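Local structure of invasin (Yersinia enterocolitica, 1P9H) at residues A21-P26 with L48-K53; L91-G96 with A105-K110. The protein binds collagen as a trimeric surface adhesin of the bacterium, promoting attachment to and invasion of host cells and protecting against serum and phagocytes. One frame throughout, in Å; residues are numbered along the deposited sequence.

Contact 1 (A21-P26 with L48-K53); sequences AVQISP and LNASAK
Residues 21-26 and 48-53 run in nearly opposite directions, yet are not paired as strands: strand 22-24 belongs to one parallel sheet of the left-handed β-roll and strand 51-52 to the other, so they meet across the interior at the N-terminal end of the head domain. Small side chains fill the gap, with Ala21 CB 3.9 Å from Ala52 CB, while Pro26 brings CD to 3.3 Å from Leu48 O, with CG beside Leu48 CB. Both direct hydrogen bonds run from a backbone N-H to a side-chain oxygen. Ser25 OG accepts the N-H of Ala50 at 2.8 Å, and it is also hydrogen-bonded to Glu35 of the second subunit. Gln23, its CG anti to the backbone N (chi1 -177°) and its chain extended, carries its amide over the 50-52 backbone. There NE2 turns to Gly33 O and Glu35 of that same neighbouring subunit, which helps fix the rotation of the amide. The N-H of Ala52 reaches Gln23 OE1 at 2.9 Å. This bond is nearly straight (171°), the donor lying 25° from the plane of the amide carbonyl. Gln23 OE1 takes a second donor, a water that also donates to Ala52 O.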
ATOM      1  N   ALA A  21     -10.202  -6.527  24.769  1.00 15.10           N
ATOM      2  CA  ALA A  21      -8.994  -6.096  24.079  1.00 13.63           C
ATOM      3  C   ALA A  21      -7.847  -7.089  24.177  1.00 12.46           C
ATOM      4  O   ALA A  21      -7.868  -8.006  24.995  1.00 13.37           O
ATOM      5  CB  ALA A  21      -8.547  -4.743  24.630  1.00 13.73           C
ATOM      6  N   VAL A  22      -6.852  -6.904  23.316  1.00 11.15           N
ATOM      7  CA  VAL A  22      -5.664  -7.744  23.324  1.00  9.29           C
ATOM      8  C   VAL A  22      -4.488  -6.833  23.633  1.00 11.33           C
ATOM      9  O   VAL A  22      -4.223  -5.876  22.903  1.00 11.02           O
ATOM     10  CB  VAL A  22      -5.409  -8.425  21.960  1.00 10.32           C
ATOM     11  CG1 VAL A  22      -4.040  -9.112  21.973  1.00 11.19           C
ATOM     12  CG2 VAL A  22      -6.509  -9.443  21.672  1.00 11.58           C
ATOM     13  N   GLN A  23      -3.800  -7.122  24.729  1.00 10.74           N
ATOM     14  CA  GLN A  23      -2.650  -6.330  25.133  1.00 11.22           C
ATOM     15  C   GLN A  23      -1.511  -7.300  25.375  1.00 12.08           C
ATOM     16  O   GLN A  23      -1.586  -8.147  26.265  1.00 13.40           O
ATOM     17  CB  GLN A  23      -2.973  -5.547  26.406  1.00 13.02           C
ATOM     18  CG  GLN A  23      -1.864  -4.627  26.889  1.00 11.17           C
ATOM     19  CD  GLN A  23      -2.297  -3.807  28.091  1.00 13.75           C
ATOM     20  OE1 GLN A  23      -3.139  -2.914  27.977  1.00 14.42           O
ATOM     21  NE2 GLN A  23      -1.734  -4.117  29.254  1.00 17.33           N
ATOM     22  N   ILE A  24      -0.462  -7.189  24.569  1.00 11.75           N
ATOM     23  CA  ILE A  24       0.674  -8.085  24.704  1.00 11.48           C
ATOM     24  C   ILE A  24       1.976  -7.327  24.903  1.00 11.32           C
ATOM     25  O   ILE A  24       2.543  -6.773  23.958  1.00 11.35           O
ATOM     26  CB  ILE A  24       0.806  -8.998  23.466  1.00 11.49           C
ATOM     27  CG1 ILE A  24      -0.498  -9.778  23.260  1.00 13.45           C
ATOM     28  CG2 ILE A  24       1.974  -9.960  23.651  1.00 11.91           C
ATOM     29  CD1 ILE A  24      -0.533 -10.608  21.994  1.00 16.12           C
ATOM     30  N   SER A  25       2.434  -7.293  26.149  1.00 12.25           N
ATOM     31  CA  SER A  25       3.682  -6.629  26.497  1.00 12.57           C
ATOM     32  C   SER A  25       4.828  -7.604  26.229  1.00 12.38           C
ATOM     33  O   SER A  25       4.596  -8.797  26.027  1.00 13.30           O
ATOM     34  CB  SER A  25       3.666  -6.231  27.977  1.00 12.88           C
ATOM     35  OG  SER A  25       2.645  -5.283  28.239  1.00 15.20           O
ATOM     36  N   PRO A  26       6.078  -7.111  26.215  1.00 12.32           N
ATOM     37  CA  PRO A  26       7.231  -7.982  25.967  1.00 13.48           C
ATOM     38  C   PRO A  26       7.177  -9.249  26.812  1.00 14.21           C
ATOM     39  O   PRO A  26       6.918  -9.192  28.015  1.00 15.10           O
ATOM     40  CB  PRO A  26       8.411  -7.086  26.323  1.00 13.41           C
ATOM     41  CG  PRO A  26       7.938  -5.749  25.843  1.00 12.43           C
ATOM     42  CD  PRO A  26       6.505  -5.705  26.345  1.00 12.72           C
ATOM     43  N   LEU A  48       7.953  -0.989  29.783  1.00 23.58           N
ATOM     44  CA  LEU A  48       7.783  -1.313  28.372  1.00 19.49           C
ATOM     45  C   LEU A  48       6.424  -1.943  28.088  1.00 17.62           C
ATOM     46  O   LEU A  48       6.201  -2.490  27.010  1.00 15.42           O
ATOM     47  CB  LEU A  48       8.881  -2.274  27.914  1.00 20.61           C
ATOM     48  CG  LEU A  48      10.333  -1.813  28.057  1.00 21.28           C
ATOM     49  CD1 LEU A  48      11.250  -2.881  27.485  1.00 22.43           C
ATOM     50  CD2 LEU A  48      10.539  -0.491  27.334  1.00 23.53           C
ATOM     51  N   ASN A  49       5.519  -1.868  29.055  1.00 16.13           N
ATOM     52  CA  ASN A  49       4.193  -2.447  28.884  1.00 14.95           C
ATOM     53  C   ASN A  49       3.428  -1.870  27.699  1.00 16.00           C
ATOM     54  O   ASN A  49       3.523  -0.679  27.400  1.00 15.38           O
ATOM     55  CB  ASN A  49       3.351  -2.253  30.148  1.00 19.21           C
ATOM     56  CG  ASN A  49       3.677  -3.261  31.233  1.00 22.86           C
ATOM     57  OD1 ASN A  49       3.062  -3.258  32.299  1.00 29.26           O
ATOM     58  ND2 ASN A  49       4.642  -4.131  30.968  1.00 23.71           N
ATOM     59  N   ALA A  50       2.677  -2.737  27.028  1.00 14.44           N
ATOM     60  CA  ALA A  50       1.846  -2.329  25.904  1.00 13.46           C
ATOM     61  C   ALA A  50       0.566  -1.816  26.545  1.00 14.07           C
ATOM     62  O   ALA A  50       0.272  -2.147  27.696  1.00 15.14           O
ATOM     63  CB  ALA A  50       1.551  -3.522  25.008  1.00 13.54           C
ATOM     64  N   SER A  51      -0.194  -1.015  25.811  1.00 11.94           N
ATOM     65  CA  SER A  51      -1.422  -0.454  26.346  1.00 13.28           C
ATOM     66  C   SER A  51      -2.569  -0.444  25.340  1.00 13.32           C
ATOM     67  O   SER A  51      -2.555   0.321  24.376  1.00 13.65           O
ATOM     68  CB  SER A  51      -1.160   0.974  26.837  1.00 16.44           C
ATOM     69  OG  SER A  51      -2.339   1.571  27.348  1.00 20.27           O
ATOM     70  N   ALA A  52      -3.556  -1.306  25.570  1.00 11.34           N
ATOM     71  CA  ALA A  52      -4.738  -1.384  24.720  1.00 13.06           C
ATOM     72  C   ALA A  52      -5.848  -0.700  25.515  1.00 13.34           C
ATOM     73  O   ALA A  52      -6.517  -1.331  26.333  1.00 15.09           O
ATOM     74  CB  ALA A  52      -5.096  -2.841  24.446  1.00 12.14           C
ATOM     75  N   LYS A  53      -6.029   0.597  25.277  1.00 13.67           N
ATOM     76  CA  LYS A  53      -7.022   1.391  26.001  1.00 15.27           C
ATOM     77  C   LYS A  53      -8.430   1.414  25.426  1.00 15.77           C
ATOM     78  O   LYS A  53      -9.378   1.808  26.110  1.00 16.92           O
ATOM     79  CB  LYS A  53      -6.538   2.835  26.127  1.00 16.79           C
ATOM     80  CG  LYS A  53      -5.241   3.007  26.891  1.00 20.34           C
ATOM     81  CD  LYS A  53      -4.897   4.482  27.007  1.00 23.93           C
ATOM     82  CE  LYS A  53      -3.624   4.706  27.797  1.00 26.12           C
ATOM     83  NZ  LYS A  53      -3.358   6.164  27.963  1.00 27.94           N
TER
HETATM   84  O   HOH W   1      -5.832  -2.734  28.556  1.00 37.39           O

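Contact 2 (L91-G96 with A105-K110); sequences LSKALG and ASTAQK
Lys93 and Thr107 form a parallel bridge between neighbouring rungs of the β-roll, as do Ala94 and Ala108, the two segments running within 6° of each other. Three backbone bonds join them: Lys93 N to Ser106 O at 2.9 Å, Ala108 N to Lys93 O at 3.1 Å, and Leu95 N to Ala108 O. The alanines face the interior, packing against Thr101 of strand 100-102, whereas Lys93 and Thr107 lie on the other face.

On the interior side, in the Ser92 conformer described here, Ser92 OG stands 2.8 Å from Ser106 OG. It lies between that hydroxyl and Thr101 OG1, and its one proton cannot be assigned to either. Ser106 OG is also hydrogen-bonded to Gly103 O.

On the outer face CG of Lys93 lies between the backbone N and the carbonyl carbon (chi1 55°); the chain runs over Thr107 and bends at its last torsion, leaving NZ 3.0 Å from Thr107 OG1. One water collects the polar groups here: it accepts from NZ at 2.7 Å and from Thr107 OG1, and donates to Leu91 O and Ser106 O. Ser106 O thus serves both Lys93 N and the water. Beyond the threonine, Leu95 CD1 rests 3.6 Å from Thr107 CG2. A second water donates to Leu95 O and, in the Gln109 conformer described here, to Gln109 OE1, linking backbone to side chain near the end of the contact.

Gly96 N, buried here, has no partner in the model. The rungs are thus held by their three backbone bonds, and the outer water adds a further link by joining Lys93 NZ and Thr107 OG1 to the carbonyls of Leu91 and Ser106.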
ATOM      1  N   LEU A  91       7.718   2.674  16.053  1.00 10.39           N
ATOM      2  CA  LEU A  91       7.518   4.121  16.029  1.00 11.76           C
ATOM      3  C   LEU A  91       6.522   4.597  14.975  1.00 12.76           C
ATOM      4  O   LEU A  91       6.510   5.769  14.600  1.00 14.34           O
ATOM      5  CB  LEU A  91       8.861   4.842  15.856  1.00 13.31           C
ATOM      6  CG  LEU A  91       9.878   4.557  16.966  1.00 15.48           C
ATOM      7  CD1 LEU A  91      11.157   5.342  16.711  1.00 17.19           C
ATOM      8  CD2 LEU A  91       9.286   4.936  18.316  1.00 15.42           C
ATOM      9  N   SER A  92       5.687   3.678  14.496  0.50 11.77           N
ATOM     10  CA  SER A  92       4.667   4.005  13.502  0.50 12.06           C
ATOM     11  C   SER A  92       3.503   4.661  14.240  0.50 12.70           C
ATOM     12  O   SER A  92       3.137   4.225  15.331  0.50 12.96           O
ATOM     13  CB  SER A  92       4.190   2.730  12.798  0.50 12.10           C
ATOM     14  OG  SER A  92       3.193   3.014  11.831  0.50 10.78           O
ATOM     15  N   LYS A  93       2.915   5.704  13.658  1.00 11.66           N
ATOM     16  CA  LYS A  93       1.816   6.378  14.324  1.00 12.30           C
ATOM     17  C   LYS A  93       0.655   6.815  13.441  1.00 11.46           C
ATOM     18  O   LYS A  93       0.819   7.549  12.466  1.00 10.51           O
ATOM     19  CB  LYS A  93       2.336   7.561  15.159  1.00 17.74           C
ATOM     20  CG  LYS A  93       3.168   8.593  14.428  1.00 17.84           C
ATOM     21  CD  LYS A  93       3.735   9.610  15.426  1.00 19.55           C
ATOM     22  CE  LYS A  93       4.443  10.767  14.739  1.00 21.40           C
ATOM     23  NZ  LYS A  93       5.683  10.336  14.034  1.00 22.02           N
ATOM     24  N   ALA A  94      -0.522   6.311  13.791  1.00 11.14           N
ATOM     25  CA  ALA A  94      -1.766   6.633  13.106  1.00 11.86           C
ATOM     26  C   ALA A  94      -2.359   7.676  14.045  1.00 13.62           C
ATOM     27  O   ALA A  94      -2.865   7.345  15.119  1.00 14.93           O
ATOM     28  CB  ALA A  94      -2.654   5.395  13.025  1.00 12.26           C
ATOM     29  N   LEU A  95      -2.286   8.936  13.625  1.00 12.41           N
ATOM     30  CA  LEU A  95      -2.708  10.073  14.441  1.00 13.76           C
ATOM     31  C   LEU A  95      -4.133  10.590  14.339  1.00 15.67           C
ATOM     32  O   LEU A  95      -4.445  11.647  14.888  1.00 19.16           O
ATOM     33  CB  LEU A  95      -1.750  11.235  14.183  1.00 16.83           C
ATOM     34  CG  LEU A  95      -0.266  10.918  14.381  1.00 18.84           C
ATOM     35  CD1 LEU A  95       0.572  12.121  13.976  1.00 21.54           C
ATOM     36  CD2 LEU A  95      -0.011  10.541  15.825  1.00 20.82           C
ATOM     37  N   GLY A  96      -4.996   9.864  13.646  1.00 14.07           N
ATOM     38  CA  GLY A  96      -6.370  10.304  13.523  1.00 14.13           C
ATOM     39  C   GLY A  96      -7.283   9.121  13.302  1.00 15.47           C
ATOM     40  O   GLY A  96      -6.814   8.015  13.046  1.00 14.40           O
ATOM     41  N   ALA A 105       8.525   4.318  11.649  1.00 11.63           N
ATOM     42  CA  ALA A 105       8.386   5.770  11.665  1.00 12.98           C
ATOM     43  C   ALA A 105       7.442   6.332  10.607  1.00 13.60           C
ATOM     44  O   ALA A 105       7.610   7.469  10.157  1.00 16.13           O
ATOM     45  CB  ALA A 105       9.765   6.421  11.535  1.00 14.64           C
ATOM     46  N   SER A 106       6.457   5.538  10.205  1.00 12.08           N
ATOM     47  CA  SER A 106       5.476   5.991   9.228  1.00 11.68           C
ATOM     48  C   SER A 106       4.429   6.787  10.006  1.00 11.76           C
ATOM     49  O   SER A 106       4.154   6.486  11.168  1.00 13.48           O
ATOM     50  CB  SER A 106       4.846   4.792   8.508  1.00 12.41           C
ATOM     51  OG  SER A 106       4.332   3.842   9.423  1.00 12.30           O
ATOM     52  N   THR A 107       3.851   7.805   9.371  1.00 10.65           N
ATOM     53  CA  THR A 107       2.871   8.660  10.033  1.00  9.41           C
ATOM     54  C   THR A 107       1.692   9.007   9.135  1.00 10.00           C
ATOM     55  O   THR A 107       1.868   9.325   7.961  1.00 10.74           O
ATOM     56  CB  THR A 107       3.528   9.983  10.486  1.00 12.47           C
ATOM     57  OG1 THR A 107       4.683   9.696  11.281  1.00 14.14           O
ATOM     58  CG2 THR A 107       2.551  10.819  11.301  1.00 13.69           C
ATOM     59  N   ALA A 108       0.488   8.959   9.696  1.00 10.25           N
ATOM     60  CA  ALA A 108      -0.706   9.284   8.926  1.00 10.64           C
ATOM     61  C   ALA A 108      -1.764   9.993   9.753  1.00 12.07           C
ATOM     62  O   ALA A 108      -2.097   9.566  10.860  1.00 13.11           O
ATOM     63  CB  ALA A 108      -1.307   8.015   8.312  1.00 12.11           C
ATOM     64  N   GLN A 109      -2.285  11.089   9.213  0.50 11.96           N
ATOM     65  CA  GLN A 109      -3.330  11.845   9.885  0.50 11.55           C
ATOM     66  C   GLN A 109      -4.665  11.174   9.592  0.50 12.65           C
ATOM     67  O   GLN A 109      -4.718  10.173   8.877  0.50 11.98           O
ATOM     68  CB  GLN A 109      -3.356  13.289   9.381  0.50 10.76           C
ATOM     69  CG  GLN A 109      -2.137  14.106   9.771  0.50 13.13           C
ATOM     70  CD  GLN A 109      -1.931  14.148  11.271  0.50 11.72           C
ATOM     71  OE1 GLN A 109      -2.866  14.403  12.029  0.50 14.19           O
ATOM     72  NE2 GLN A 109      -0.701  13.902  11.708  0.50 16.36           N
ATOM     73  N   LYS A 110      -5.740  11.729  10.140  1.00 12.75           N
ATOM     74  CA  LYS A 110      -7.076  11.175   9.940  1.00 13.55           C
ATOM     75  C   LYS A 110      -7.398  10.740   8.511  1.00 12.33           C
ATOM     76  O   LYS A 110      -7.141  11.469   7.552  1.00 11.68           O
ATOM     77  CB  LYS A 110      -8.134  12.181  10.406  1.00 15.28           C
ATOM     78  CG  LYS A 110      -9.564  11.704  10.203  1.00 16.93           C
ATOM     79  CD  LYS A 110     -10.573  12.702  10.753  1.00 21.17           C
ATOM     80  CE  LYS A 110     -11.995  12.229  10.502  1.00 23.69           C
ATOM     81  NZ  LYS A 110     -13.004  13.144  11.104  1.00 30.15           N
TER
HETATM   82  O   HOH W   2       6.062   7.872  12.987  1.00 26.09           O
HETATM   83  O   HOH W   3      -3.781  14.492  14.923  1.00 37.80           O

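In the fold
Contacts 1 and 2 sample two directions of the same β-roll. Contact 1 passes through the roll, from the sheet beginning with strand 22-24 to the one beginning with strand 51-52; contact 2 runs along that second sheet, between adjacent strands 93-94 and 107-108. Strands 65-66 and 79-80 lie between, and the contacts do not touch: their centres are 18 Å apart and their nearest atoms about 11 Å. Contact 1 sits 24 Å from the chain centre and meets both other subunits, with Ile24 packing on its counterparts. Contact 2, 9 Å from that centre, is touched by neither. The first therefore ties the roll's N-terminal end into the trimer, whereas the second joins rungs within one subunit.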